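Local coordinates for Non-sulfated chondroitin lyase E66 (Autographa californica nucleopolyhedrovirus, PDB 3VSN), which cleaves non-sulfated chondroitin as a polysaccharide lyase of the occlusion-derived virus envelope and is essential for oral infectivity, at residues D423-Y431 and F442-D450; L587-V595 and M604-P613. All coordinates share one frame; numbering follows the deposited sequence.

Contact 1: residues D423-Y431 and F442-D450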
# COMPACT_ATOMS: atom_id res chain seq x y z
N ASP A 423 7.67 -15.14 14.87
CA ASP A 423 8.87 -14.36 14.56
C ASP A 423 9.11 -14.16 13.06
O ASP A 423 9.29 -13.04 12.59
CB ASP A 423 10.11 -15.02 15.17
CG ASP A 423 10.33 -14.64 16.61
OD1 ASP A 423 9.48 -13.93 17.18
OD2 ASP A 423 11.35 -15.07 17.19
N THR A 424 9.11 -15.27 12.32
CA THR A 424 9.46 -15.24 10.90
C THR A 424 8.34 -15.72 9.98
O THR A 424 8.46 -15.66 8.76
CB THR A 424 10.72 -16.08 10.60
OG1 THR A 424 10.40 -17.47 10.74
CG2 THR A 424 11.87 -15.72 11.54
N ALA A 425 7.24 -16.19 10.57
CA ALA A 425 6.17 -16.79 9.79
C ALA A 425 4.81 -16.19 10.12
O ALA A 425 4.58 -15.72 11.23
CB ALA A 425 6.15 -18.30 9.99
N GLY A 426 3.92 -16.21 9.14
CA GLY A 426 2.55 -15.72 9.32
C GLY A 426 1.60 -16.50 8.43
O GLY A 426 1.89 -16.74 7.26
N ALA A 427 0.46 -16.89 9.00
CA ALA A 427 -0.57 -17.58 8.24
C ALA A 427 -1.85 -16.76 8.21
O ALA A 427 -2.19 -16.07 9.17
CB ALA A 427 -0.85 -18.96 8.84
N ILE A 428 -2.57 -16.85 7.10
CA ILE A 428 -3.85 -16.17 6.95
C ILE A 428 -4.89 -17.13 6.37
O ILE A 428 -4.62 -17.84 5.40
CB ILE A 428 -3.72 -14.85 6.15
CG1 ILE A 428 -5.08 -14.13 6.03
CG2 ILE A 428 -3.07 -15.07 4.79
CD1 ILE A 428 -4.97 -12.68 5.64
N LEU A 429 -6.06 -17.15 6.99
CA LEU A 429 -7.14 -18.07 6.64
C LEU A 429 -8.36 -17.24 6.28
O LEU A 429 -8.89 -16.52 7.12
CB LEU A 429 -7.46 -18.99 7.81
CG LEU A 429 -8.63 -19.97 7.68
CD1 LEU A 429 -8.44 -20.91 6.49
CD2 LEU A 429 -8.81 -20.76 8.97
N VAL A 430 -8.80 -17.35 5.02
CA VAL A 430 -9.88 -16.52 4.50
C VAL A 430 -11.04 -17.39 4.02
O VAL A 430 -10.84 -18.37 3.29
CB VAL A 430 -9.40 -15.65 3.31
CG1 VAL A 430 -10.55 -14.81 2.76
CG2 VAL A 430 -8.23 -14.76 3.71
N TYR A 431 -12.24 -17.03 4.45
CA TYR A 431 -13.48 -17.58 3.91
C TYR A 431 -14.21 -16.41 3.30
O TYR A 431 -14.56 -15.45 4.00
CB TYR A 431 -14.30 -18.23 5.03
CG TYR A 431 -15.65 -18.82 4.63
CD1 TYR A 431 -15.91 -19.27 3.33
CD2 TYR A 431 -16.66 -18.97 5.59
CE1 TYR A 431 -17.14 -19.83 2.99
CE2 TYR A 431 -17.89 -19.53 5.26
CZ TYR A 431 -18.12 -19.95 3.97
OH TYR A 431 -19.35 -20.50 3.66
N PHE A 442 -14.49 -19.26 -1.69
CA PHE A 442 -13.37 -20.15 -1.40
C PHE A 442 -12.98 -20.13 0.08
O PHE A 442 -13.34 -19.21 0.82
CB PHE A 442 -12.14 -19.83 -2.28
CG PHE A 442 -11.67 -18.39 -2.21
CD1 PHE A 442 -11.05 -17.89 -1.07
CD2 PHE A 442 -11.82 -17.55 -3.31
CE1 PHE A 442 -10.60 -16.58 -1.01
CE2 PHE A 442 -11.37 -16.23 -3.26
CZ PHE A 442 -10.76 -15.75 -2.11
N LYS A 443 -12.27 -21.17 0.48
CA LYS A 443 -11.47 -21.12 1.70
C LYS A 443 -10.02 -21.01 1.24
O LYS A 443 -9.57 -21.78 0.39
CB LYS A 443 -11.68 -22.38 2.54
CG LYS A 443 -13.07 -22.51 3.15
CD LYS A 443 -13.11 -22.03 4.60
CE LYS A 443 -14.52 -22.02 5.18
NZ LYS A 443 -15.12 -23.37 5.37
N SER A 444 -9.30 -20.04 1.79
CA SER A 444 -7.93 -19.75 1.35
C SER A 444 -6.98 -19.83 2.53
O SER A 444 -7.20 -19.19 3.56
CB SER A 444 -7.86 -18.36 0.71
OG SER A 444 -6.53 -17.99 0.41
N CYS A 445 -5.92 -20.63 2.36
CA CYS A 445 -4.90 -20.83 3.39
C CYS A 445 -3.56 -20.36 2.84
O CYS A 445 -3.07 -20.93 1.87
CB CYS A 445 -4.79 -22.31 3.76
SG CYS A 445 -6.32 -23.11 4.29
N THR A 446 -2.98 -19.34 3.44
CA THR A 446 -1.66 -18.86 3.01
C THR A 446 -0.68 -18.89 4.18
O THR A 446 -1.04 -18.49 5.28
CB THR A 446 -1.72 -17.43 2.44
OG1 THR A 446 -2.89 -17.28 1.63
CG2 THR A 446 -0.48 -17.12 1.61
N LEU A 447 0.54 -19.36 3.93
CA LEU A 447 1.59 -19.30 4.93
C LEU A 447 2.86 -18.67 4.34
O LEU A 447 3.38 -19.15 3.34
CB LEU A 447 1.90 -20.70 5.49
CG LEU A 447 3.04 -20.83 6.50
CD1 LEU A 447 2.68 -20.19 7.84
CD2 LEU A 447 3.42 -22.29 6.68
N PHE A 448 3.32 -17.59 4.97
CA PHE A 448 4.61 -16.97 4.62
C PHE A 448 5.67 -17.45 5.61
O PHE A 448 5.42 -17.52 6.82
CB PHE A 448 4.54 -15.43 4.68
CG PHE A 448 3.65 -14.80 3.64
CD1 PHE A 448 3.99 -14.81 2.29
CD2 PHE A 448 2.47 -14.16 4.02
CE1 PHE A 448 3.17 -14.22 1.34
CE2 PHE A 448 1.65 -13.56 3.07
CZ PHE A 448 2.00 -13.60 1.73
N TYR A 449 6.86 -17.76 5.09
CA TYR A 449 8.00 -18.20 5.91
C TYR A 449 9.30 -17.84 5.19
O TYR A 449 9.26 -17.34 4.06
CB TYR A 449 7.91 -19.71 6.16
CG TYR A 449 7.90 -20.51 4.87
CD1 TYR A 449 6.71 -20.78 4.19
CD2 TYR A 449 9.10 -20.97 4.31
CE1 TYR A 449 6.71 -21.49 3.00
CE2 TYR A 449 9.10 -21.68 3.12
CZ TYR A 449 7.91 -21.94 2.47
OH TYR A 449 7.93 -22.66 1.29
N ASP A 450 10.45 -18.09 5.81
CA ASP A 450 11.73 -17.92 5.11
C ASP A 450 12.07 -19.24 4.40
O ASP A 450 12.29 -20.23 5.09
CB ASP A 450 12.84 -17.54 6.10
CG ASP A 450 12.55 -16.24 6.86
OD1 ASP A 450 11.97 -15.30 6.28
OD2 ASP A 450 12.94 -16.15 8.04
O HOH W 1 10.64 -19.17 8.51
O HOH W 2 -5.35 -16.95 2.62
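The beta hairpin of strands 426-434 and 440-449 is joined, over 426-431 and 442-449, by six backbone hydrogen bonds, two at each of the pairs Gly426–Phe448, Ile428–Thr446 and Val430–Ser444. The shortest runs from Ser444 N to Val430 O at 2.7 Å. On the face carrying Ala427, Leu429 and Tyr431, Lys443 bends at chi2 (-98°), which brings CE over the tyrosine ring, and a second bend at chi4 turns NZ above the ring centre. Lys443 CE sits 3.4 Å from Tyr431 CG, off-centre over the ring face, while NZ stands almost on the ring normal, 4.5 Å from the centroid, in a cation-pi contact; Glu574 pairs with the same ammonium. Farther along, Leu429 CD1 meets Cys445 SG at 3.8 Å. On the other face Ile428 and Thr446 lie side by side, Ile428 CG2 against Thr446 CB at 3.6 Å. A water next to them donates to Ile428 O and to Thr446 OG1 (2.7 Å) and also bonds Ser444 OG; Gln455 binds both hydroxyls. Strand 414-421 flanks the hairpin at 426-431 and strand 452-461 at 442-449, while Ala427, Leu429, Cys445 and Leu447 pack on strands 584-589 and 592-597 of the facing sheet.

Contact 2: residues L587-V595 and M604-P613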
# COMPACT_ATOMS: atom_id res chain seq x y z
N LEU A 587 -1.26 -24.65 11.29
CA LEU A 587 -2.48 -25.43 11.20
C LEU A 587 -3.62 -24.54 10.75
O LEU A 587 -3.86 -23.48 11.34
CB LEU A 587 -2.83 -26.08 12.54
CG LEU A 587 -4.05 -27.01 12.50
CD1 LEU A 587 -3.73 -28.29 11.73
CD2 LEU A 587 -4.52 -27.33 13.90
N PHE A 588 -4.30 -24.97 9.70
CA PHE A 588 -5.52 -24.33 9.26
C PHE A 588 -6.64 -25.30 9.61
O PHE A 588 -6.66 -26.43 9.12
CB PHE A 588 -5.49 -24.08 7.75
CG PHE A 588 -4.33 -23.22 7.30
CD1 PHE A 588 -4.45 -21.83 7.24
CD2 PHE A 588 -3.12 -23.80 6.92
CE1 PHE A 588 -3.39 -21.03 6.82
CE2 PHE A 588 -2.05 -23.00 6.50
CZ PHE A 588 -2.19 -21.62 6.46
N ASN A 589 -7.54 -24.89 10.49
CA ASN A 589 -8.68 -25.73 10.85
C ASN A 589 -9.89 -24.83 11.06
O ASN A 589 -10.29 -24.56 12.19
CB ASN A 589 -8.41 -26.58 12.09
CG ASN A 589 -9.49 -27.63 12.33
OD1 ASN A 589 -10.12 -28.11 11.39
ND2 ASN A 589 -9.70 -27.98 13.60
N TYR A 590 -10.44 -24.36 9.94
CA TYR A 590 -11.49 -23.35 9.97
C TYR A 590 -12.51 -23.60 11.09
O TYR A 590 -13.08 -24.70 11.17
CB TYR A 590 -12.19 -23.24 8.61
CG TYR A 590 -13.00 -21.97 8.57
CD1 TYR A 590 -14.32 -21.95 9.01
CD2 TYR A 590 -12.41 -20.78 8.17
CE1 TYR A 590 -15.05 -20.78 9.01
CE2 TYR A 590 -13.13 -19.60 8.17
CZ TYR A 590 -14.45 -19.61 8.59
OH TYR A 590 -15.16 -18.44 8.59
N PRO A 591 -12.79 -22.58 11.93
CA PRO A 591 -12.41 -21.17 11.84
C PRO A 591 -11.04 -20.78 12.42
O PRO A 591 -10.64 -19.61 12.34
CB PRO A 591 -13.51 -20.47 12.63
CG PRO A 591 -13.86 -21.45 13.69
CD PRO A 591 -13.71 -22.82 13.07
N TRP A 592 -10.33 -21.75 12.99
CA TRP A 592 -9.06 -21.48 13.67
C TRP A 592 -7.87 -21.56 12.76
O TRP A 592 -7.82 -22.36 11.83
CB TRP A 592 -8.90 -22.43 14.86
CG TRP A 592 -9.89 -22.12 15.94
CD1 TRP A 592 -11.11 -22.75 16.19
CD2 TRP A 592 -9.81 -21.05 16.94
NE1 TRP A 592 -11.76 -22.17 17.25
CE2 TRP A 592 -11.03 -21.14 17.75
CE3 TRP A 592 -8.87 -20.07 17.24
CZ2 TRP A 592 -11.28 -20.28 18.81
CZ3 TRP A 592 -9.13 -19.20 18.31
CH2 TRP A 592 -10.31 -19.31 19.07
N VAL A 593 -6.89 -20.70 13.03
CA VAL A 593 -5.58 -20.78 12.39
C VAL A 593 -4.52 -20.69 13.48
O VAL A 593 -4.71 -19.99 14.49
CB VAL A 593 -5.39 -19.70 11.29
CG1 VAL A 593 -5.28 -18.30 11.88
CG2 VAL A 593 -4.18 -20.01 10.42
N MET A 594 -3.41 -21.40 13.29
CA MET A 594 -2.34 -21.46 14.29
C MET A 594 -0.98 -21.53 13.62
O MET A 594 -0.83 -22.19 12.58
CB MET A 594 -2.52 -22.70 15.18
CG MET A 594 -1.49 -22.83 16.30
SD MET A 594 -1.20 -24.54 16.83
CE MET A 594 -0.06 -25.07 15.55
N VAL A 595 -0.00 -20.86 14.21
CA VAL A 595 1.39 -20.97 13.78
C VAL A 595 2.26 -21.22 15.01
O VAL A 595 2.08 -20.57 16.04
CB VAL A 595 1.88 -19.71 13.04
CG1 VAL A 595 3.36 -19.82 12.68
CG2 VAL A 595 1.06 -19.48 11.77
N MET A 604 -5.73 -17.65 16.12
CA MET A 604 -6.83 -16.70 15.94
C MET A 604 -8.02 -17.38 15.28
O MET A 604 -7.86 -18.29 14.47
CB MET A 604 -6.39 -15.49 15.10
CG MET A 604 -7.49 -14.46 14.90
SD MET A 604 -7.02 -13.00 13.96
CE MET A 604 -8.64 -12.29 13.64
N SER A 605 -9.22 -16.93 15.64
CA SER A 605 -10.46 -17.42 15.04
C SER A 605 -10.96 -16.45 13.97
O SER A 605 -10.94 -15.24 14.17
CB SER A 605 -11.53 -17.60 16.12
OG SER A 605 -12.81 -17.77 15.52
N ALA A 606 -11.42 -16.99 12.84
CA ALA A 606 -11.99 -16.16 11.78
C ALA A 606 -13.32 -15.54 12.20
O ALA A 606 -13.80 -14.60 11.56
CB ALA A 606 -12.15 -16.96 10.49
N ASN A 607 -13.91 -16.07 13.28
CA ASN A 607 -15.09 -15.48 13.90
C ASN A 607 -14.74 -14.36 14.88
O ASN A 607 -15.63 -13.72 15.44
CB ASN A 607 -15.93 -16.57 14.59
CG ASN A 607 -16.50 -17.56 13.60
OD1 ASN A 607 -16.98 -17.19 12.53
ND2 ASN A 607 -16.44 -18.84 13.95
N GLU A 608 -13.44 -14.14 15.07
CA GLU A 608 -12.90 -13.08 15.94
C GLU A 608 -13.25 -13.29 17.42
O GLU A 608 -13.38 -12.33 18.19
CB GLU A 608 -13.31 -11.68 15.43
CG GLU A 608 -12.85 -11.42 14.00
CD GLU A 608 -13.42 -10.15 13.40
OE1 GLU A 608 -14.55 -9.75 13.76
OE2 GLU A 608 -12.75 -9.54 12.53
N ASP A 609 -13.39 -14.56 17.81
CA ASP A 609 -13.61 -14.93 19.20
C ASP A 609 -12.51 -14.36 20.09
O ASP A 609 -11.33 -14.43 19.75
CB ASP A 609 -13.65 -16.45 19.35
CG ASP A 609 -14.88 -17.09 18.71
OD1 ASP A 609 -15.66 -16.38 18.04
OD2 ASP A 609 -15.06 -18.31 18.87
N THR A 610 -12.91 -13.80 21.23
CA THR A 610 -11.94 -13.27 22.19
C THR A 610 -11.63 -14.30 23.28
O THR A 610 -10.84 -14.05 24.19
CB THR A 610 -12.42 -11.95 22.82
OG1 THR A 610 -13.69 -12.15 23.44
CG2 THR A 610 -12.55 -10.87 21.74
N THR A 611 -12.27 -15.46 23.18
CA THR A 611 -11.95 -16.61 24.03
C THR A 611 -11.58 -17.82 23.16
O THR A 611 -12.08 -17.95 22.04
CB THR A 611 -13.11 -16.99 24.98
OG1 THR A 611 -14.28 -17.31 24.21
CG2 THR A 611 -13.42 -15.85 25.95
N ILE A 612 -10.69 -18.66 23.67
CA ILE A 612 -10.28 -19.90 22.99
C ILE A 612 -10.40 -21.07 23.98
O ILE A 612 -9.85 -21.01 25.08
CB ILE A 612 -8.84 -19.80 22.42
CG1 ILE A 612 -8.46 -21.07 21.63
CG2 ILE A 612 -7.81 -19.53 23.52
CD1 ILE A 612 -7.16 -20.95 20.86
N PRO A 613 -11.13 -22.14 23.59
CA PRO A 613 -11.29 -23.29 24.49
C PRO A 613 -10.00 -24.10 24.64
O PRO A 613 -9.21 -24.18 23.69
CB PRO A 613 -12.37 -24.14 23.80
CG PRO A 613 -13.04 -23.22 22.83
CD PRO A 613 -11.95 -22.29 22.38
O HOH W 3 -17.39 -18.44 10.01
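Trp592 is clamped between Ser605 and Ile612, and this sandwich is the tightly packed part of the contact. Ser605 CB lies over one face of the indole, 3.5 Å from the centroid of the six-membered ring and 8° off its normal. Ile612 comes over the opposite face, its CG1 3.6 Å from Trp592 CH2, and Thr611 O lies at the ring edge, in plane. With CG anti to the carbonyl carbon (chi1 -68°), the indole reaches past its own strand to the 611-613 segment. Beneath it the hairpin is held by backbone bonds: Val593 and Met604 exchange a pair, each 3.0 Å between N and O, and Ala606 N reaches Pro591 O, tilted from the carbonyl plane. Ser605 OG accepts from Asn607 N at 3.0 Å, an ST turn that opens the type I turn 605-608. The solvent side is thinner: Pro591, preceded by a cis peptide bond, meets the amide end of exposed Asn607 (Pro591 CB to Asn607 ND2 3.6 Å), and a water bonded to Tyr590 OH donates to Asn607 OD1 (2.8 Å), bridging the two segments. Strand 600-605 lies between 592-597 and 654-658 in one antiparallel sheet, whereas 611-613 pairs with 642-645 in another and leads into helix 614-623; Val593 and Ala606 face strand 414-421.

Contact 1 and contact 2 follow one another along the chain, and their centres lie 13 Å apart. The hairpin of contact 1 and strands 584-589, 592-597 and 600-605 of contact 2 belong to two antiparallel sheets that pack face to face, in keeping with a beta-sandwich. Across the interface Leu429 CD2 comes within 3.4 Å of Trp592 O, and Cys445 CB within 3.5 Å of Phe588 CD1. At one end of this interface Tyr590 of contact 2 meets Tyr431 edge-to-face and also makes a cation-pi contact with Lys443, so that Tyr431, Lys443 and Tyr590 form one cluster across the sheets. Both contacts lie away from the catalytic residues, Asn191, His246 and Tyr254, and from Arg300 and Glu350.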